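Local coordinates for hexokinase (Schistosoma mansoni, PDB 1BDG), which transfers the terminal phosphate of ATP to the 6-position of glucose and other hexoses, the opening step of glycolysis, at residues 52-60 with 145-153; 222-233 with 242-251. All coordinates share one frame; numbering follows the deposited sequence.

Contact 1 and contact 2 lie side by side, their centres about 9 Å apart, and share the six-stranded sheet in which strand 54-55 is the edge neighbour of strand 243-247. Residue Val245 ties them together: its carbonyl oxygen O probably accepts from Ser56 OG at 2.6 Å, and its N probably donates to Val58 O at 2.8 Å. Contact 2 is thus part of the sheet itself, while contact 1 sets the small-subdomain segment 145-153 against that sheet's outer strand. Both reach the bound glucose. Contact 2 brings Asn223 and Glu249 to its hydroxyls, and contact 1 brings Phe145 and Pro146 alongside, with Pro146 also touching Glu249.

Contact 1: residues 52-60 with 145-153; sequences KMFPSYVTK and FPCVQKGLT. With GLC (alpha-D-glucopyranose), chain B.
Pro146 lies beside Phe54, the two side chains pointing the same way, with Pro146 CB 3.6 Å from Phe54 CE2. Here the hairpin of strands 147-150 and 154-157, part of the small subdomain, meets strand 54-55, the edge strand of the other lobe's sheet in this actin-like ATPase fold. The other flank of the proline turns to the sugar, Pro146 CD lying 3.7 Å from GLC O2. Cys147 contributes its backbone: its O sits over one face of the Phe54 ring, 3.5 Å from CG, while Lys52 CB lies against the opposite face, toward the rim near CE2 and CZ. Val148 points its CB away, but CG2 meets the ring at Phe54 CE1, the two side chains crossing at about a right angle. At Gln149 a water bridges the two backbones, accepting from Gln149 N at 2.7 Å and donating to Pro55 O at 2.8 Å. Gln149 CB lies against Pro55 O and CG against Ser56 CA; beyond them the bend at chi2 (-68°) turns the amide back, where NE2 makes a weak bond to Gly151 O. Gly151 crosses one face of the Tyr57 ring, its N toward the rim and its CA in a CH-pi contact 4.2 Å from the centroid. Leu152 closes the contact and, with Val58, also touches Ile443 of helix 435-444; the two branches meet at Leu152 CD2 and Val58 CG2, 3.4 Å apart.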
loop_
_atom_site.group_PDB
_atom_site.type_symbol
_atom_site.label_atom_id
_atom_site.label_comp_id
_atom_site.label_asym_id
_atom_site.label_seq_id
_atom_site.Cartn_x
_atom_site.Cartn_y
_atom_site.Cartn_z
ATOM N N LYS A 52 -11.995 -8.079 3.867
ATOM C CA LYS A 52 -12.351 -8.018 5.288
ATOM C C LYS A 52 -13.121 -6.850 5.868
ATOM O O LYS A 52 -13.799 -7.031 6.880
ATOM C CB LYS A 52 -11.123 -8.280 6.143
ATOM C CG LYS A 52 -10.545 -9.654 5.914
ATOM C CD LYS A 52 -11.539 -10.712 6.303
ATOM C CE LYS A 52 -11.440 -11.909 5.410
ATOM N NZ LYS A 52 -12.594 -12.807 5.668
ATOM N N MET A 53 -12.944 -5.653 5.302
ATOM C CA MET A 53 -13.653 -4.445 5.736
ATOM C C MET A 53 -13.584 -4.182 7.229
ATOM O O MET A 53 -14.604 -3.841 7.840
ATOM C CB MET A 53 -15.133 -4.528 5.343
ATOM C CG MET A 53 -15.409 -4.812 3.888
ATOM S SD MET A 53 -14.910 -3.483 2.839
ATOM C CE MET A 53 -16.388 -2.706 2.668
ATOM N N PHE A 54 -12.386 -4.260 7.806
ATOM C CA PHE A 54 -12.224 -4.045 9.244
ATOM C C PHE A 54 -12.591 -2.633 9.701
ATOM O O PHE A 54 -11.981 -1.659 9.245
ATOM C CB PHE A 54 -10.774 -4.288 9.682
ATOM C CG PHE A 54 -10.239 -5.644 9.354
ATOM C CD1 PHE A 54 -10.636 -6.755 10.078
ATOM C CD2 PHE A 54 -9.282 -5.799 8.359
ATOM C CE1 PHE A 54 -10.075 -8.010 9.819
ATOM C CE2 PHE A 54 -8.726 -7.036 8.099
ATOM C CZ PHE A 54 -9.122 -8.145 8.834
ATOM N N PRO A 55 -13.604 -2.495 10.578
ATOM C CA PRO A 55 -13.943 -1.148 11.034
ATOM C C PRO A 55 -12.775 -0.685 11.896
ATOM O O PRO A 55 -12.215 -1.468 12.665
ATOM C CB PRO A 55 -15.199 -1.377 11.871
ATOM C CG PRO A 55 -15.027 -2.765 12.365
ATOM C CD PRO A 55 -14.528 -3.485 11.153
ATOM N N SER A 56 -12.355 0.559 11.696
ATOM C CA SER A 56 -11.240 1.134 12.437
ATOM C C SER A 56 -11.677 1.830 13.737
ATOM O O SER A 56 -10.836 2.253 14.536
ATOM C CB SER A 56 -10.542 2.143 11.547
ATOM O OG SER A 56 -11.410 3.237 11.320
ATOM N N TYR A 57 -12.986 1.965 13.930
ATOM C CA TYR A 57 -13.547 2.639 15.095
ATOM C C TYR A 57 -13.231 4.137 15.159
ATOM O O TYR A 57 -13.374 4.771 16.200
ATOM C CB TYR A 57 -13.182 1.917 16.392
ATOM C CG TYR A 57 -14.070 0.740 16.685
ATOM C CD1 TYR A 57 -13.769 -0.518 16.200
ATOM C CD2 TYR A 57 -15.226 0.896 17.427
ATOM C CE1 TYR A 57 -14.595 -1.596 16.443
ATOM C CE2 TYR A 57 -16.066 -0.173 17.673
ATOM C CZ TYR A 57 -15.748 -1.424 17.178
ATOM O OH TYR A 57 -16.583 -2.497 17.417
ATOM N N VAL A 58 -12.734 4.680 14.053
ATOM C CA VAL A 58 -12.494 6.111 13.961
ATOM C C VAL A 58 -13.812 6.533 13.339
ATOM O O VAL A 58 -14.076 6.232 12.173
ATOM C CB VAL A 58 -11.388 6.492 12.970
ATOM C CG1 VAL A 58 -11.362 7.996 12.795
ATOM C CG2 VAL A 58 -10.051 6.036 13.472
ATOM N N THR A 59 -14.687 7.113 14.142
ATOM C CA THR A 59 -15.972 7.538 13.629
ATOM C C THR A 59 -15.968 8.973 13.073
ATOM O O THR A 59 -16.384 9.195 11.934
ATOM C CB THR A 59 -17.059 7.311 14.681
ATOM O OG1 THR A 59 -16.670 7.925 15.916
ATOM C CG2 THR A 59 -17.231 5.820 14.921
ATOM N N LYS A 60 -15.393 9.914 13.815
ATOM C CA LYS A 60 -15.343 11.313 13.382
ATOM C C LYS A 60 -13.915 11.795 13.045
ATOM O O LYS A 60 -13.031 11.789 13.909
ATOM C CB LYS A 60 -15.965 12.216 14.456
ATOM N N PHE A 145 -1.052 -2.799 8.822
ATOM C CA PHE A 145 -1.421 -4.193 8.615
ATOM C C PHE A 145 -2.865 -4.433 9.016
ATOM O O PHE A 145 -3.455 -3.621 9.729
ATOM C CB PHE A 145 -0.471 -5.124 9.390
ATOM C CG PHE A 145 0.944 -5.116 8.871
ATOM C CD1 PHE A 145 1.283 -5.817 7.723
ATOM C CD2 PHE A 145 1.924 -4.360 9.498
ATOM C CE1 PHE A 145 2.567 -5.752 7.214
ATOM C CE2 PHE A 145 3.206 -4.296 8.988
ATOM C CZ PHE A 145 3.523 -4.989 7.850
ATOM N N PRO A 146 -3.468 -5.534 8.533
ATOM C CA PRO A 146 -4.858 -5.843 8.871
ATOM C C PRO A 146 -4.939 -6.204 10.334
ATOM O O PRO A 146 -4.222 -7.088 10.798
ATOM C CB PRO A 146 -5.155 -7.058 8.000
ATOM C CG PRO A 146 -3.845 -7.747 7.943
ATOM C CD PRO A 146 -2.892 -6.605 7.700
ATOM N N CYS A 147 -5.780 -5.480 11.061
ATOM C CA CYS A 147 -5.998 -5.701 12.492
ATOM C C CYS A 147 -7.492 -5.617 12.766
ATOM O O CYS A 147 -8.215 -4.896 12.084
ATOM C CB CYS A 147 -5.310 -4.611 13.335
ATOM S SG CYS A 147 -3.518 -4.505 13.256
ATOM N N VAL A 148 -7.950 -6.373 13.748
ATOM C CA VAL A 148 -9.350 -6.355 14.170
ATOM C C VAL A 148 -9.385 -5.305 15.281
ATOM O O VAL A 148 -8.880 -5.541 16.381
ATOM C CB VAL A 148 -9.757 -7.704 14.774
ATOM C CG1 VAL A 148 -11.126 -7.617 15.372
ATOM C CG2 VAL A 148 -9.670 -8.789 13.744
ATOM N N GLN A 149 -9.919 -4.132 14.976
ATOM C CA GLN A 149 -9.985 -3.052 15.951
ATOM C C GLN A 149 -11.086 -3.279 16.958
ATOM O O GLN A 149 -12.233 -3.531 16.575
ATOM C CB GLN A 149 -10.251 -1.712 15.256
ATOM C CG GLN A 149 -9.124 -1.202 14.365
ATOM C CD GLN A 149 -7.880 -0.806 15.145
ATOM O OE1 GLN A 149 -6.768 -1.131 14.749
ATOM N NE2 GLN A 149 -8.067 -0.114 16.260
ATOM N N LYS A 150 -10.732 -3.226 18.239
ATOM C CA LYS A 150 -11.706 -3.339 19.323
ATOM C C LYS A 150 -11.502 -1.966 19.938
ATOM O O LYS A 150 -10.813 -1.816 20.948
ATOM C CB LYS A 150 -11.305 -4.421 20.329
ATOM C CG LYS A 150 -12.398 -5.453 20.617
ATOM C CD LYS A 150 -12.613 -5.659 22.113
ATOM C CE LYS A 150 -11.402 -6.283 22.810
ATOM N NZ LYS A 150 -11.658 -6.537 24.260
ATOM N N GLY A 151 -12.055 -0.947 19.297
ATOM C CA GLY A 151 -11.848 0.402 19.770
ATOM C C GLY A 151 -10.495 0.776 19.201
ATOM O O GLY A 151 -9.797 -0.093 18.662
ATOM N N LEU A 152 -10.123 2.050 19.297
ATOM C CA LEU A 152 -8.834 2.518 18.782
ATOM C C LEU A 152 -7.587 1.999 19.502
ATOM O O LEU A 152 -6.569 1.737 18.866
ATOM C CB LEU A 152 -8.796 4.048 18.754
ATOM C CG LEU A 152 -9.562 4.744 17.632
ATOM C CD1 LEU A 152 -9.380 6.230 17.795
ATOM C CD2 LEU A 152 -9.047 4.310 16.254
ATOM N N THR A 153 -7.663 1.822 20.812
ATOM C CA THR A 153 -6.500 1.364 21.558
ATOM C C THR A 153 -6.123 -0.107 21.491
ATOM O O THR A 153 -4.958 -0.447 21.633
ATOM C CB THR A 153 -6.597 1.744 23.040
ATOM O OG1 THR A 153 -7.569 0.908 23.692
ATOM C CG2 THR A 153 -6.998 3.209 23.171
HETATM C C1 GLC B . -0.542 -3.864 2.866
HETATM C C2 GLC B . -1.134 -3.983 4.270
HETATM C C3 GLC B . -2.208 -2.937 4.461
HETATM C C4 GLC B . -1.635 -1.559 4.179
HETATM C C5 GLC B . -1.065 -1.532 2.777
HETATM C C6 GLC B . -0.415 -0.201 2.448
HETATM O O1 GLC B . -1.571 -4.024 1.948
HETATM O O2 GLC B . -1.708 -5.275 4.464
HETATM O O3 GLC B . -2.704 -2.979 5.791
HETATM O O4 GLC B . -2.640 -0.584 4.317
HETATM O O5 GLC B . -0.053 -2.533 2.662
HETATM O O6 GLC B . 0.924 -0.157 2.895
HETATM O O HOH W 1 -12.054 -4.158 13.378
#

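Contact 2: residues 222-233 with 242-251; sequences TNVAYIEDSSKV and PEVVINTEWG. With GLC (alpha-D-glucopyranose), chain B; SO4 (sulfate ion), chain E.
Asn223 ND2 has two acceptors: Asn247 OD1 at 2.9 Å, approached in its carbonyl plane, and GLC O4 at 3.0 Å. The other end of the same amide, OD1, accepts from Glu249 N, so bonds at both ends fix the flip and rotation of the asparagine. Its CG is anti to the backbone N (chi1 -170°), which carries the amide over to the turn after strand 243-247. From that turn Glu249 reaches the sugar with both carboxylate oxygens, OE1 taking GLC O3 and OE2 taking GLC O2 at 2.7 Å. Nearby, Val224 O is held by Thr248 OG1 at 2.6 Å and, more weakly, by Thr248 N. Trp250 lies against the strand: Val224 CB stands over its six-membered ring, 3.9 Å from the centroid, while Thr222 OG1 accepts from NE1 in the ring plane. Farther along, strands 222-229 and 243-247 run antiparallel, with Tyr226-Ile246 and Glu228-Val244 as hydrogen-bonded pairs. Tyr226 leans along Ile246, its ring edge touching Thr248 CG2, and its OH donates to Glu228 OE1, which also forms a salt bridge with Arg388. Beyond the strand, Val233 CG2 packs on Val244 CG1 and Ile246 CD1, each 3.6 Å away. The two strands form an antiparallel pair within the large-subdomain sheet, whose sugar end, with the loop that follows 243-247, supplies Asn223 and Glu249 to the glucose site of hexokinase.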
loop_
_atom_site.group_PDB
_atom_site.type_symbol
_atom_site.label_atom_id
_atom_site.label_comp_id
_atom_site.label_asym_id
_atom_site.label_seq_id
_atom_site.Cartn_x
_atom_site.Cartn_y
_atom_site.Cartn_z
ATOM N N THR A 222 -0.836 -1.858 -1.521
ATOM C CA THR A 222 -2.018 -1.095 -1.863
ATOM C C THR A 222 -3.157 -1.419 -0.916
ATOM O O THR A 222 -3.285 -2.557 -0.429
ATOM C CB THR A 222 -2.440 -1.299 -3.344
ATOM O OG1 THR A 222 -3.505 -0.403 -3.665
ATOM C CG2 THR A 222 -2.899 -2.720 -3.615
ATOM N N ASN A 223 -3.938 -0.392 -0.601
ATOM C CA ASN A 223 -5.081 -0.509 0.295
ATOM C C ASN A 223 -5.798 0.837 0.328
ATOM O O ASN A 223 -5.186 1.864 0.083
ATOM C CB ASN A 223 -4.629 -0.899 1.700
ATOM C CG ASN A 223 -5.775 -1.267 2.595
ATOM O OD1 ASN A 223 -6.914 -1.302 2.161
ATOM N ND2 ASN A 223 -5.488 -1.542 3.850
ATOM N N VAL A 224 -7.098 0.820 0.597
ATOM C CA VAL A 224 -7.894 2.032 0.665
ATOM C C VAL A 224 -8.752 1.965 1.925
ATOM O O VAL A 224 -9.023 0.876 2.460
ATOM C CB VAL A 224 -8.845 2.159 -0.538
ATOM C CG1 VAL A 224 -10.119 1.382 -0.307
ATOM C CG2 VAL A 224 -9.168 3.595 -0.791
ATOM N N ALA A 225 -9.180 3.132 2.392
ATOM C CA ALA A 225 -10.018 3.247 3.563
ATOM C C ALA A 225 -10.990 4.328 3.165
ATOM O O ALA A 225 -10.618 5.235 2.422
ATOM C CB ALA A 225 -9.199 3.685 4.738
ATOM N N TYR A 226 -12.232 4.236 3.618
ATOM C CA TYR A 226 -13.232 5.235 3.261
ATOM C C TYR A 226 -14.263 5.439 4.383
ATOM O O TYR A 226 -14.373 4.607 5.281
ATOM C CB TYR A 226 -13.907 4.829 1.933
ATOM C CG TYR A 226 -14.847 3.659 2.049
ATOM C CD1 TYR A 226 -14.370 2.358 2.071
ATOM C CD2 TYR A 226 -16.221 3.858 2.205
ATOM C CE1 TYR A 226 -15.246 1.276 2.262
ATOM C CE2 TYR A 226 -17.097 2.798 2.391
ATOM C CZ TYR A 226 -16.611 1.511 2.424
ATOM O OH TYR A 226 -17.475 0.461 2.641
ATOM N N ILE A 227 -14.991 6.555 4.368
ATOM C CA ILE A 227 -16.003 6.771 5.405
ATOM C C ILE A 227 -17.274 6.020 5.017
ATOM O O ILE A 227 -17.745 6.149 3.889
ATOM C CB ILE A 227 -16.330 8.262 5.649
ATOM C CG1 ILE A 227 -15.047 9.079 5.844
ATOM C CG2 ILE A 227 -17.118 8.390 6.953
ATOM C CD1 ILE A 227 -15.270 10.582 5.962
ATOM N N GLU A 228 -17.817 5.243 5.952
ATOM C CA GLU A 228 -19.014 4.439 5.712
ATOM C C GLU A 228 -20.132 4.669 6.722
ATOM O O GLU A 228 -19.937 5.253 7.775
ATOM C CB GLU A 228 -18.630 2.946 5.704
ATOM C CG GLU A 228 -19.784 1.928 5.747
ATOM C CD GLU A 228 -20.508 1.782 4.433
ATOM O OE1 GLU A 228 -19.892 1.232 3.506
ATOM O OE2 GLU A 228 -21.684 2.202 4.322
ATOM N N ASP A 229 -21.316 4.216 6.346
ATOM C CA ASP A 229 -22.544 4.280 7.122
ATOM C C ASP A 229 -22.413 3.190 8.209
ATOM O O ASP A 229 -22.438 1.996 7.922
ATOM C CB ASP A 229 -23.670 3.942 6.134
ATOM C CG ASP A 229 -25.050 4.236 6.655
ATOM O OD1 ASP A 229 -25.472 3.632 7.656
ATOM O OD2 ASP A 229 -25.750 5.028 5.998
ATOM N N SER A 230 -22.300 3.582 9.464
ATOM C CA SER A 230 -22.161 2.595 10.530
ATOM C C SER A 230 -23.421 1.774 10.785
ATOM O O SER A 230 -23.550 1.160 11.849
ATOM C CB SER A 230 -21.721 3.263 11.830
ATOM O OG SER A 230 -22.745 4.121 12.295
ATOM N N SER A 231 -24.395 1.842 9.879
ATOM C CA SER A 231 -25.623 1.048 10.022
ATOM C C SER A 231 -25.424 -0.219 9.220
ATOM O O SER A 231 -26.110 -1.223 9.432
ATOM C CB SER A 231 -26.828 1.801 9.513
ATOM N N LYS A 232 -24.451 -0.151 8.312
ATOM C CA LYS A 232 -24.088 -1.249 7.435
ATOM C C LYS A 232 -22.937 -2.072 7.984
ATOM O O LYS A 232 -22.808 -3.234 7.647
ATOM C CB LYS A 232 -23.701 -0.712 6.064
ATOM C CG LYS A 232 -24.757 0.146 5.419
ATOM C CD LYS A 232 -24.319 0.596 4.039
ATOM C CE LYS A 232 -25.459 1.268 3.294
ATOM N NZ LYS A 232 -25.034 1.738 1.954
ATOM N N VAL A 233 -22.079 -1.475 8.809
ATOM C CA VAL A 233 -20.954 -2.226 9.352
ATOM C C VAL A 233 -21.454 -3.121 10.471
ATOM O O VAL A 233 -21.218 -2.845 11.639
ATOM C CB VAL A 233 -19.854 -1.314 9.887
ATOM C CG1 VAL A 233 -18.651 -2.152 10.261
ATOM C CG2 VAL A 233 -19.470 -0.279 8.849
ATOM N N PRO A 242 -23.174 8.098 13.309
ATOM C CA PRO A 242 -23.542 7.719 11.959
ATOM C C PRO A 242 -22.524 6.988 11.128
ATOM O O PRO A 242 -22.905 6.106 10.345
ATOM C CB PRO A 242 -23.903 9.057 11.335
ATOM C CG PRO A 242 -22.937 9.975 11.982
ATOM C CD PRO A 242 -23.030 9.556 13.414
ATOM N N GLU A 243 -21.243 7.334 11.284
ATOM C CA GLU A 243 -20.188 6.731 10.454
ATOM C C GLU A 243 -18.941 6.170 11.142
ATOM O O GLU A 243 -18.683 6.407 12.335
ATOM C CB GLU A 243 -19.734 7.755 9.410
ATOM C CG GLU A 243 -20.860 8.518 8.734
ATOM C CD GLU A 243 -20.356 9.507 7.714
ATOM O OE1 GLU A 243 -19.585 10.404 8.098
ATOM O OE2 GLU A 243 -20.735 9.382 6.530
ATOM N N VAL A 244 -18.153 5.459 10.336
ATOM C CA VAL A 244 -16.896 4.834 10.756
ATOM C C VAL A 244 -15.973 4.661 9.546
ATOM O O VAL A 244 -16.422 4.372 8.434
ATOM C CB VAL A 244 -17.117 3.445 11.394
ATOM C CG1 VAL A 244 -17.536 2.425 10.330
ATOM C CG2 VAL A 244 -15.861 2.992 12.125
ATOM N N VAL A 245 -14.688 4.895 9.754
ATOM C CA VAL A 245 -13.743 4.744 8.675
ATOM C C VAL A 245 -13.501 3.258 8.560
ATOM O O VAL A 245 -13.173 2.612 9.547
ATOM C CB VAL A 245 -12.418 5.515 8.951
ATOM C CG1 VAL A 245 -11.419 5.282 7.830
ATOM C CG2 VAL A 245 -12.697 7.006 9.066
ATOM N N ILE A 246 -13.760 2.703 7.383
ATOM C CA ILE A 246 -13.556 1.281 7.145
ATOM C C ILE A 246 -12.204 1.018 6.503
ATOM O O ILE A 246 -11.816 1.720 5.577
ATOM C CB ILE A 246 -14.651 0.704 6.212
ATOM C CG1 ILE A 246 -15.983 0.578 6.957
ATOM C CG2 ILE A 246 -14.244 -0.671 5.696
ATOM C CD1 ILE A 246 -16.058 -0.600 7.885
ATOM N N ASN A 247 -11.481 0.031 7.017
ATOM C CA ASN A 247 -10.195 -0.360 6.454
ATOM C C ASN A 247 -10.534 -1.578 5.584
ATOM O O ASN A 247 -10.708 -2.703 6.076
ATOM C CB ASN A 247 -9.213 -0.729 7.561
ATOM C CG ASN A 247 -7.899 -1.269 7.027
ATOM O OD1 ASN A 247 -7.589 -1.159 5.847
ATOM N ND2 ASN A 247 -7.117 -1.850 7.909
ATOM N N THR A 248 -10.673 -1.325 4.288
ATOM C CA THR A 248 -11.047 -2.346 3.322
ATOM C C THR A 248 -10.098 -3.514 3.322
ATOM O O THR A 248 -10.528 -4.655 3.414
ATOM C CB THR A 248 -11.131 -1.752 1.912
ATOM O OG1 THR A 248 -9.821 -1.373 1.479
ATOM C CG2 THR A 248 -12.030 -0.528 1.922
ATOM N N GLU A 249 -8.809 -3.215 3.219
ATOM C CA GLU A 249 -7.769 -4.235 3.198
ATOM C C GLU A 249 -8.025 -5.081 1.936
ATOM O O GLU A 249 -8.112 -6.313 1.979
ATOM C CB GLU A 249 -7.828 -5.048 4.492
ATOM C CG GLU A 249 -6.532 -5.748 4.883
ATOM C CD GLU A 249 -5.342 -4.813 5.087
ATOM O OE1 GLU A 249 -5.348 -4.000 6.035
ATOM O OE2 GLU A 249 -4.376 -4.926 4.310
ATOM N N TRP A 250 -8.122 -4.363 0.810
ATOM C CA TRP A 250 -8.391 -4.919 -0.512
ATOM C C TRP A 250 -7.232 -5.651 -1.167
ATOM O O TRP A 250 -7.381 -6.227 -2.251
ATOM C CB TRP A 250 -8.922 -3.825 -1.457
ATOM C CG TRP A 250 -7.912 -2.794 -1.977
ATOM C CD1 TRP A 250 -6.547 -2.866 -1.920
ATOM C CD2 TRP A 250 -8.213 -1.577 -2.676
ATOM N NE1 TRP A 250 -5.987 -1.781 -2.538
ATOM C CE2 TRP A 250 -6.982 -0.973 -3.012
ATOM C CE3 TRP A 250 -9.403 -0.948 -3.055
ATOM C CZ2 TRP A 250 -6.905 0.241 -3.718
ATOM C CZ3 TRP A 250 -9.327 0.258 -3.759
ATOM C CH2 TRP A 250 -8.086 0.837 -4.081
ATOM N N GLY A 251 -6.054 -5.573 -0.562
ATOM C CA GLY A 251 -4.924 -6.282 -1.123
ATOM C C GLY A 251 -5.296 -7.752 -1.187
ATOM O O GLY A 251 -4.840 -8.493 -2.059
HETATM C C1 GLC B . -0.542 -3.864 2.866
HETATM C C2 GLC B . -1.134 -3.983 4.270
HETATM C C3 GLC B . -2.208 -2.937 4.461
HETATM C C4 GLC B . -1.635 -1.559 4.179
HETATM C C5 GLC B . -1.065 -1.532 2.777
HETATM C C6 GLC B . -0.415 -0.201 2.448
HETATM O O1 GLC B . -1.571 -4.024 1.948
HETATM O O2 GLC B . -1.708 -5.275 4.464
HETATM O O3 GLC B . -2.704 -2.979 5.791
HETATM O O4 GLC B . -2.640 -0.584 4.317
HETATM O O5 GLC B . -0.053 -2.533 2.662
HETATM O O6 GLC B . 0.924 -0.157 2.895
HETATM S S SO4 E . -24.233 -2.117 0.340
HETATM O O1 SO4 E . -23.868 -2.590 -0.971
HETATM O O2 SO4 E . -23.571 -0.872 0.595
HETATM O O3 SO4 E . -25.662 -1.927 0.389
HETATM O O4 SO4 E . -23.832 -3.075 1.338
#